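Local coordinates for protein amidase, hydantoinase/carbamoylase family (Burkholderia vietnamiensis, PDB 5I4M) that probably hydrolyses N-carbamoyl-L-amino acids as a two-zinc amidase of the peptidase M20 family, at residues Y237-T242 against D325-I330; S264-L269 against A321-G326; D268-I273 against F304-R309. All blocks are in the same frame, centred on the assembly; numbering follows the deposited sequence.

Contact 1 of 3, residues Y237-T242 against D325-I330; sequences YEITFT and DGVARI
I239 and F241 of strand 237-242 pack against V327 and I330 of helix 325-330. This is helix-on-sheet packing in the M20 dimerisation domain, where two helices lie on one face of an antiparallel sheet. The strand and helix segments run nearly parallel, 12° apart, and their axes come within 11.3 Å.

The aliphatic part of the contact is a methyl pair. I239 CD1 lies 4.0 Å from V327 CG2, and the two side chains lie alongside, pointing opposite ways. I239 CG1 stands anti to the carbonyl carbon (chi1 -63°), and its extended chain carries CD1 to the helix.

The aromatic part is the F241 ring. Its CE1 and CZ atoms are both 4.0 Å from V327 CG1, which approaches the ring obliquely. V327 therefore divides its branches, CG2 for I239 and CG1 for F241. No hydrogen bond joins the two segments; the touching groups are apolar and buried.

Around them, V266 of helix 259-276 also packs on V327 and I330. On the strand, E238 points to the other side of the sheet and forms a salt bridge with R295 of the second subunit. At the far end of the contact, F241 CZ reaches I330 CG2 at 4.5 Å.

Contact 2 of 3, residues S264-L269 against A321-G326; sequences SRVVDL and AALRDG
L269 CD2 and V266 CG1 carry the contact between two antiparallel helices, 264-269 and 321-326. The crossing angle is 154° and the axes are 10.7 Å apart. That is a rather wide spacing, and side chains bridge it at two places, one helical turn apart on each helix.

Early in the first helix, R265 turns away to the dimer interface, where its NE forms an intersubunit salt bridge with D268 OD1 of the second subunit. V266 follows and makes the first bridge between the helices: its CG1 meets L323 CD1 at 4.2 Å, a loose contact of two methyl groups. V267 packs on S264 of the second subunit. D268 mirrors R265, its OD1 pairing across the dimer interface with R265 NE of the second subunit.

L269 makes the second and closer bridge. Its CG is anti to the backbone N (chi1 169°), and the side chain extends to the opposing helix. CD2 comes down on the backbone of G326, 3.6 Å from CA and 3.7 Å from C. The same methyl lies 4.4 Å from L323 O. G326 has no side chain, so the leucine methyl rests directly on the main chain.

The pair forms the helical layer of the dimerisation domain. Beneath the layer lies the sheet: V266 packs on F304 of strand 297-310, while L323 packs on Y237 of strand 225-242 and on V306 and F308 of strand 297-310.

Contact 3 of 3, residues D268-I273 against F304-R309; sequences DLVNRI and FTVDFR. With 3PG (3-phosphoglyceric acid), chain E.
In the helix-on-sheet core of the M20 dimerisation domain, V270 and I273 of helix 268-273 pack on V306 and F308 of strand 304-309. The two segments are almost parallel, at 2°, with axes 9.9 Å apart. The valines meet end-on, with V270 CG2 3.8 Å from V306 CG1. The other methyl of V270, CG1, is anti to the backbone N and approaches F308 CE1.

I273 crosses F308 at about a right angle. Its CG2 lies 3.7 Å from F308 CZ, and its CD1 also reaches CZ. One ring face of F308 is partly covered by V306 CG1, near the rim.

R309 binds 3PG, and D307 positions it. Their salt bridge is side-on and made of two hydrogen bonds, R309 NE to D307 OD1 at 2.8 Å (170°) and NH2 to OD2 at 2.9 Å. Both carboxylate oxygens use their syn lone pairs, close to the guanidinium plane. D307 thus helps to hold the guanidinium group in one rotation. R309 NH1 and NH2 donate hydrogen bonds to 3PG O2 and O1, each at 2.8 Å; the NH1 bond is the more bent (141°). NH1 is also hydrogen-bonded to G376 O. 3PG is further hydrogen-bonded to G378 N and Q214 NE2, and to H247 NE2 and N296 ND2 of the second subunit. A carboxylate held by an arginine in a pocket shared between subunits fits the substrate site expected of an M20 carbamoylase.

The three contacts build one two-layer core of two helices on a sheet. Contacts 1 and 2 share helix 313-334, and contacts 2 and 3 share helix 259-276. Their centres are 7 Å apart in both cases; those of contacts 1 and 3 are 11 Å apart. V266 of contact 2 touches both strands, with CG2 3.6 Å from F241 CE2 and CG1 3.5 Å from F304 CE2. L323 CB, 3.5 Å from F308 CE2, ties contact 2 directly to contact 3. In the sheet, strands 237-242 and 304-309 are neighbours, and I239 O lies 2.8 Å from F304 N, a probable hydrogen bond. Contact 3 alone reaches 3PG, through R309. The L323 side chain is about 12 Å from that of R309.

Contact 1 of 3, residues Y237-T242 against D325-I330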
loop_
_atom_site.group_PDB
_atom_site.type_symbol
_atom_site.label_atom_id
_atom_site.label_comp_id
_atom_site.label_asym_id
_atom_site.label_seq_id
_atom_site.Cartn_x
_atom_site.Cartn_y
_atom_site.Cartn_z
ATOM N N TYR A 237 10.651 13.336 4.726
ATOM C CA TYR A 237 11.362 12.775 3.585
ATOM C C TYR A 237 10.433 11.891 2.770
ATOM O O TYR A 237 9.460 11.339 3.289
ATOM C CB TYR A 237 12.560 11.914 4.017
ATOM C CG TYR A 237 13.514 12.598 4.948
ATOM C CD1 TYR A 237 13.225 12.719 6.305
ATOM C CD2 TYR A 237 14.714 13.110 4.484
ATOM C CE1 TYR A 237 14.100 13.345 7.165
ATOM C CE2 TYR A 237 15.605 13.732 5.345
ATOM C CZ TYR A 237 15.287 13.844 6.683
ATOM O OH TYR A 237 16.163 14.466 7.544
ATOM N N GLU A 238 10.780 11.743 1.490
ATOM C CA GLU A 238 10.222 10.735 0.603
ATOM C C GLU A 238 11.373 9.905 0.049
ATOM O O GLU A 238 12.358 10.460 -0.453
ATOM C CB GLU A 238 9.421 11.376 -0.538
ATOM C CG GLU A 238 8.106 12.012 -0.068
ATOM C CD GLU A 238 7.287 12.641 -1.189
ATOM O OE1 GLU A 238 6.142 13.067 -0.913
ATOM O OE2 GLU A 238 7.772 12.701 -2.340
ATOM N N ILE A 239 11.260 8.587 0.154
ATOM C CA ILE A 239 12.309 7.684 -0.305
ATOM C C ILE A 239 11.673 6.646 -1.214
ATOM O O ILE A 239 10.658 6.041 -0.853
ATOM C CB ILE A 239 13.025 6.993 0.870
ATOM C CG1 ILE A 239 13.731 8.028 1.741
ATOM C CG2 ILE A 239 14.049 5.992 0.342
ATOM C CD1 ILE A 239 14.297 7.461 3.039
ATOM N N THR A 240 12.255 6.447 -2.392
ATOM C CA THR A 240 11.893 5.311 -3.230
ATOM C C THR A 240 13.125 4.429 -3.378
ATOM O O THR A 240 14.185 4.910 -3.793
ATOM C CB THR A 240 11.379 5.761 -4.602
ATOM O OG1 THR A 240 10.174 6.522 -4.441
ATOM C CG2 THR A 240 11.085 4.547 -5.481
ATOM N N PHE A 241 12.996 3.163 -2.989
ATOM C CA PHE A 241 13.984 2.139 -3.307
ATOM C C PHE A 241 13.557 1.432 -4.586
ATOM O O PHE A 241 12.391 1.051 -4.726
ATOM C CB PHE A 241 14.081 1.089 -2.197
ATOM C CG PHE A 241 14.940 1.478 -1.034
ATOM C CD1 PHE A 241 16.082 2.233 -1.208
ATOM C CD2 PHE A 241 14.619 1.035 0.238
ATOM C CE1 PHE A 241 16.886 2.566 -0.118
ATOM C CE2 PHE A 241 15.409 1.362 1.322
ATOM C CZ PHE A 241 16.547 2.133 1.139
ATOM N N THR A 242 14.501 1.216 -5.494
ATOM C CA THR A 242 14.242 0.402 -6.677
ATOM C C THR A 242 15.175 -0.800 -6.670
ATOM O O THR A 242 16.400 -0.643 -6.597
ATOM C CB THR A 242 14.411 1.214 -7.957
ATOM O OG1 THR A 242 13.548 2.361 -7.913
ATOM C CG2 THR A 242 14.037 0.349 -9.163
ATOM N N ASP A 325 22.938 8.351 5.982
ATOM C CA ASP A 325 24.010 7.363 6.047
ATOM C C ASP A 325 23.452 5.947 6.113
ATOM O O ASP A 325 23.911 5.050 5.391
ATOM C CB ASP A 325 24.888 7.653 7.264
ATOM C CG ASP A 325 26.037 6.685 7.393
ATOM O OD1 ASP A 325 26.886 6.656 6.480
ATOM O OD2 ASP A 325 26.097 5.963 8.410
ATOM N N GLY A 326 22.458 5.725 6.976
ATOM C CA GLY A 326 21.937 4.380 7.148
ATOM C C GLY A 326 21.173 3.899 5.931
ATOM O O GLY A 326 21.210 2.714 5.593
ATOM N N VAL A 327 20.454 4.808 5.268
ATOM C CA VAL A 327 19.735 4.446 4.048
ATOM C C VAL A 327 20.721 4.015 2.970
ATOM O O VAL A 327 20.503 3.018 2.269
ATOM C CB VAL A 327 18.862 5.624 3.580
ATOM C CG1 VAL A 327 18.457 5.463 2.109
ATOM C CG2 VAL A 327 17.617 5.764 4.474
ATOM N N ALA A 328 21.822 4.760 2.820
ATOM C CA ALA A 328 22.827 4.383 1.828
ATOM C C ALA A 328 23.414 3.015 2.135
ATOM O O ALA A 328 23.648 2.212 1.226
ATOM C CB ALA A 328 23.942 5.426 1.772
ATOM N N ARG A 329 23.672 2.735 3.411
ATOM C CA ARG A 329 24.262 1.447 3.767
ATOM C C ARG A 329 23.306 0.305 3.453
ATOM O O ARG A 329 23.712 -0.728 2.904
ATOM C CB ARG A 329 24.636 1.444 5.244
ATOM C CG ARG A 329 25.093 0.081 5.755
ATOM C CD ARG A 329 25.197 0.076 7.276
ATOM N NE ARG A 329 24.048 0.737 7.895
ATOM C CZ ARG A 329 22.872 0.154 8.120
ATOM N NH1 ARG A 329 22.682 -1.117 7.775
ATOM N NH2 ARG A 329 21.886 0.844 8.686
ATOM N N ILE A 330 22.030 0.474 3.798
ATOM C CA ILE A 330 21.042 -0.567 3.539
ATOM C C ILE A 330 20.903 -0.808 2.043
ATOM O O ILE A 330 20.851 -1.957 1.587
ATOM C CB ILE A 330 19.697 -0.185 4.191
ATOM C CG1 ILE A 330 19.787 -0.365 5.709
ATOM C CG2 ILE A 330 18.553 -1.011 3.603
ATOM C CD1 ILE A 330 18.688 0.355 6.483
#

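Contact 2 of 3, residues S264-L269 against A321-G326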
loop_
_atom_site.group_PDB
_atom_site.type_symbol
_atom_site.label_atom_id
_atom_site.label_comp_id
_atom_site.label_asym_id
_atom_site.label_seq_id
_atom_site.Cartn_x
_atom_site.Cartn_y
_atom_site.Cartn_z
ATOM N N SER A 264 11.818 -2.057 4.695
ATOM C CA SER A 264 11.554 -2.548 6.044
ATOM C C SER A 264 12.743 -2.310 6.964
ATOM O O SER A 264 12.575 -1.986 8.149
ATOM C CB SER A 264 11.213 -4.039 5.998
ATOM O OG SER A 264 9.975 -4.223 5.339
ATOM N N ARG A 265 13.955 -2.480 6.447
ATOM C CA ARG A 265 15.112 -2.199 7.287
ATOM C C ARG A 265 15.199 -0.720 7.629
ATOM O O ARG A 265 15.680 -0.365 8.712
ATOM C CB ARG A 265 16.382 -2.693 6.600
ATOM C CG ARG A 265 16.480 -4.202 6.693
ATOM C CD ARG A 265 17.672 -4.776 5.935
ATOM N NE ARG A 265 17.691 -6.228 6.078
ATOM C CZ ARG A 265 18.423 -7.045 5.332
ATOM N NH1 ARG A 265 19.208 -6.550 4.377
ATOM N NH2 ARG A 265 18.364 -8.356 5.534
ATOM N N VAL A 266 14.723 0.155 6.737
ATOM C CA VAL A 266 14.737 1.581 7.053
ATOM C C VAL A 266 13.656 1.915 8.073
ATOM O O VAL A 266 13.848 2.795 8.919
ATOM C CB VAL A 266 14.595 2.432 5.777
ATOM C CG1 VAL A 266 14.569 3.922 6.126
ATOM C CG2 VAL A 266 15.761 2.147 4.817
ATOM N N VAL A 267 12.513 1.227 8.025
ATOM C CA VAL A 267 11.502 1.437 9.062
ATOM C C VAL A 267 12.106 1.183 10.438
ATOM O O VAL A 267 11.907 1.961 11.382
ATOM C CB VAL A 267 10.273 0.543 8.807
ATOM C CG1 VAL A 267 9.333 0.547 10.025
ATOM C CG2 VAL A 267 9.513 1.010 7.562
ATOM N N ASP A 268 12.879 0.102 10.559
ATOM C CA ASP A 268 13.538 -0.222 11.822
ATOM C C ASP A 268 14.610 0.808 12.161
ATOM O O ASP A 268 14.730 1.232 13.317
ATOM C CB ASP A 268 14.139 -1.627 11.731
ATOM C CG ASP A 268 14.141 -2.365 13.058
ATOM O OD1 ASP A 268 13.434 -1.942 13.995
ATOM O OD2 ASP A 268 14.842 -3.394 13.150
ATOM N N LEU A 269 15.389 1.227 11.162
ATOM C CA LEU A 269 16.403 2.253 11.386
ATOM C C LEU A 269 15.779 3.568 11.844
ATOM O O LEU A 269 16.294 4.227 12.756
ATOM C CB LEU A 269 17.212 2.467 10.104
ATOM C CG LEU A 269 18.140 3.684 10.082
ATOM C CD1 LEU A 269 19.269 3.498 11.063
ATOM C CD2 LEU A 269 18.666 3.929 8.672
ATOM N N ALA A 321 21.406 13.292 9.288
ATOM C CA ALA A 321 22.636 12.699 8.776
ATOM C C ALA A 321 22.651 11.192 9.005
ATOM O O ALA A 321 23.122 10.430 8.151
ATOM C CB ALA A 321 23.856 13.364 9.423
ATOM N N ALA A 322 22.100 10.746 10.139
ATOM C CA ALA A 322 22.057 9.320 10.444
ATOM C C ALA A 322 21.131 8.584 9.494
ATOM O O ALA A 322 21.433 7.461 9.072
ATOM C CB ALA A 322 21.618 9.100 11.893
ATOM N N LEU A 323 19.992 9.192 9.151
ATOM C CA LEU A 323 19.107 8.578 8.165
ATOM C C LEU A 323 19.806 8.436 6.816
ATOM O O LEU A 323 19.771 7.368 6.197
ATOM C CB LEU A 323 17.826 9.394 8.014
ATOM C CG LEU A 323 16.896 8.888 6.901
ATOM C CD1 LEU A 323 16.213 7.609 7.328
ATOM C CD2 LEU A 323 15.862 9.950 6.531
ATOM N N ARG A 324 20.433 9.514 6.328
ATOM C CA ARG A 324 21.015 9.455 4.990
ATOM C C ARG A 324 22.134 8.426 4.926
ATOM O O ARG A 324 22.254 7.682 3.945
ATOM C CB ARG A 324 21.519 10.834 4.571
ATOM C CG ARG A 324 20.385 11.836 4.391
ATOM C CD ARG A 324 20.928 13.233 4.191
ATOM N NE ARG A 324 19.865 14.235 4.156
ATOM C CZ ARG A 324 19.307 14.674 3.038
ATOM N NH1 ARG A 324 19.702 14.186 1.870
ATOM N NH2 ARG A 324 18.363 15.601 3.089
ATOM N N ASP A 325 22.938 8.351 5.982
ATOM C CA ASP A 325 24.010 7.363 6.047
ATOM C C ASP A 325 23.452 5.947 6.113
ATOM O O ASP A 325 23.911 5.050 5.391
ATOM C CB ASP A 325 24.888 7.653 7.264
ATOM C CG ASP A 325 26.037 6.685 7.393
ATOM O OD1 ASP A 325 26.886 6.656 6.480
ATOM O OD2 ASP A 325 26.097 5.963 8.410
ATOM N N GLY A 326 22.458 5.725 6.976
ATOM C CA GLY A 326 21.937 4.380 7.148
ATOM C C GLY A 326 21.173 3.899 5.931
ATOM O O GLY A 326 21.210 2.714 5.593
#

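Contact 3 of 3, residues D268-I273 against F304-R309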
loop_
_atom_site.group_PDB
_atom_site.type_symbol
_atom_site.label_atom_id
_atom_site.label_comp_id
_atom_site.label_asym_id
_atom_site.label_seq_id
_atom_site.Cartn_x
_atom_site.Cartn_y
_atom_site.Cartn_z
ATOM N N ASP A 268 12.879 0.102 10.559
ATOM C CA ASP A 268 13.538 -0.222 11.822
ATOM C C ASP A 268 14.610 0.808 12.161
ATOM O O ASP A 268 14.730 1.232 13.317
ATOM C CB ASP A 268 14.139 -1.627 11.731
ATOM C CG ASP A 268 14.141 -2.365 13.058
ATOM O OD1 ASP A 268 13.434 -1.942 13.995
ATOM O OD2 ASP A 268 14.842 -3.394 13.150
ATOM N N LEU A 269 15.389 1.227 11.162
ATOM C CA LEU A 269 16.403 2.253 11.386
ATOM C C LEU A 269 15.779 3.568 11.844
ATOM O O LEU A 269 16.294 4.227 12.756
ATOM C CB LEU A 269 17.212 2.467 10.104
ATOM C CG LEU A 269 18.140 3.684 10.082
ATOM C CD1 LEU A 269 19.269 3.498 11.063
ATOM C CD2 LEU A 269 18.666 3.929 8.672
ATOM N N VAL A 270 14.680 3.974 11.211
ATOM C CA VAL A 270 14.009 5.218 11.587
ATOM C C VAL A 270 13.592 5.174 13.049
ATOM O O VAL A 270 13.796 6.136 13.802
ATOM C CB VAL A 270 12.808 5.470 10.662
ATOM C CG1 VAL A 270 11.828 6.486 11.272
ATOM C CG2 VAL A 270 13.296 5.932 9.304
ATOM N N ASN A 271 13.006 4.052 13.475
ATOM C CA ASN A 271 12.639 3.900 14.879
ATOM C C ASN A 271 13.872 3.978 15.765
ATOM O O ASN A 271 13.879 4.679 16.786
ATOM C CB ASN A 271 11.903 2.577 15.080
ATOM C CG ASN A 271 11.453 2.367 16.517
ATOM O OD1 ASN A 271 10.444 2.929 16.961
ATOM N ND2 ASN A 271 12.189 1.548 17.246
ATOM N N ARG A 272 14.946 3.291 15.369
ATOM C CA ARG A 272 16.171 3.337 16.158
ATOM C C ARG A 272 16.677 4.768 16.301
ATOM O O ARG A 272 17.089 5.191 17.390
ATOM C CB ARG A 272 17.229 2.450 15.503
ATOM C CG ARG A 272 18.484 2.268 16.305
ATOM C CD ARG A 272 18.225 1.322 17.447
ATOM N NE ARG A 272 18.017 2.014 18.713
ATOM C CZ ARG A 272 17.329 1.503 19.729
ATOM N NH1 ARG A 272 17.195 2.194 20.853
ATOM N NH2 ARG A 272 16.758 0.308 19.613
ATOM N N ILE A 273 16.648 5.532 15.208
ATOM C CA ILE A 273 17.107 6.920 15.262
ATOM C C ILE A 273 16.237 7.732 16.213
ATOM O O ILE A 273 16.741 8.541 17.002
ATOM C CB ILE A 273 17.141 7.514 13.844
ATOM C CG1 ILE A 273 18.288 6.868 13.067
ATOM C CG2 ILE A 273 17.258 9.047 13.892
ATOM C CD1 ILE A 273 18.358 7.249 11.596
ATOM N N PHE A 304 8.274 5.244 0.410
ATOM C CA PHE A 304 7.845 5.425 1.794
ATOM C C PHE A 304 8.311 6.784 2.299
ATOM O O PHE A 304 9.152 7.451 1.684
ATOM C CB PHE A 304 8.333 4.290 2.702
ATOM C CG PHE A 304 9.830 4.162 2.775
ATOM C CD1 PHE A 304 10.529 3.484 1.788
ATOM C CD2 PHE A 304 10.525 4.709 3.827
ATOM C CE1 PHE A 304 11.910 3.364 1.855
ATOM C CE2 PHE A 304 11.902 4.595 3.897
ATOM C CZ PHE A 304 12.590 3.924 2.906
ATOM N N THR A 305 7.739 7.189 3.431
ATOM C CA THR A 305 7.992 8.495 4.023
ATOM C C THR A 305 8.746 8.349 5.333
ATOM O O THR A 305 8.669 7.317 6.010
ATOM C CB THR A 305 6.686 9.258 4.276
ATOM O OG1 THR A 305 5.854 8.512 5.178
ATOM C CG2 THR A 305 5.940 9.472 2.966
ATOM N N VAL A 306 9.482 9.395 5.689
ATOM C CA VAL A 306 10.120 9.474 6.994
ATOM C C VAL A 306 9.737 10.795 7.628
ATOM O O VAL A 306 9.695 11.830 6.954
ATOM C CB VAL A 306 11.648 9.328 6.903
ATOM C CG1 VAL A 306 12.271 9.431 8.290
ATOM C CG2 VAL A 306 11.984 8.004 6.280
ATOM N N ASP A 307 9.420 10.744 8.919
ATOM C CA ASP A 307 8.978 11.884 9.712
ATOM C C ASP A 307 9.928 11.966 10.898
ATOM O O ASP A 307 9.971 11.040 11.715
ATOM C CB ASP A 307 7.524 11.673 10.159
ATOM C CG ASP A 307 6.963 12.825 10.990
ATOM O OD1 ASP A 307 7.564 13.214 12.013
ATOM O OD2 ASP A 307 5.875 13.311 10.621
ATOM N N PHE A 308 10.711 13.045 10.966
ATOM C CA PHE A 308 11.655 13.289 12.054
ATOM C C PHE A 308 11.295 14.594 12.748
ATOM O O PHE A 308 11.007 15.593 12.085
ATOM C CB PHE A 308 13.102 13.450 11.556
ATOM C CG PHE A 308 13.858 12.159 11.296
ATOM C CD1 PHE A 308 13.452 10.944 11.818
ATOM C CD2 PHE A 308 15.024 12.203 10.545
ATOM C CE1 PHE A 308 14.194 9.791 11.578
ATOM C CE2 PHE A 308 15.773 11.054 10.301
ATOM C CZ PHE A 308 15.362 9.850 10.816
ATOM N N ARG A 309 11.359 14.613 14.082
ATOM C CA ARG A 309 11.112 15.844 14.830
ATOM C C ARG A 309 12.025 15.898 16.047
ATOM O O ARG A 309 12.328 14.865 16.653
ATOM C CB ARG A 309 9.649 15.941 15.302
ATOM C CG ARG A 309 8.664 15.438 14.261
ATOM C CD ARG A 309 7.225 15.604 14.717
ATOM N NE ARG A 309 6.345 15.059 13.693
ATOM C CZ ARG A 309 5.106 15.477 13.473
ATOM N NH1 ARG A 309 4.584 16.442 14.228
ATOM N NH2 ARG A 309 4.405 14.954 12.478
HETATM C C1 3PG E . 2.123 17.603 12.006
HETATM O O1 3PG E . 2.114 16.396 11.706
HETATM O O2 3PG E . 2.664 18.037 13.047
HETATM C C2 3PG E . 1.456 18.563 11.064
HETATM O O3 3PG E . 1.955 19.896 11.276
HETATM C C3 3PG E . -0.030 18.539 11.338
HETATM O O1P 3PG E . -0.274 19.035 12.656
HETATM P P 3PG E . -1.730 18.761 13.355
HETATM O O2P 3PG E . -2.771 19.066 12.305
HETATM O O3P 3PG E . -1.682 17.284 13.719
HETATM O O4P 3PG E . -1.753 19.744 14.539
#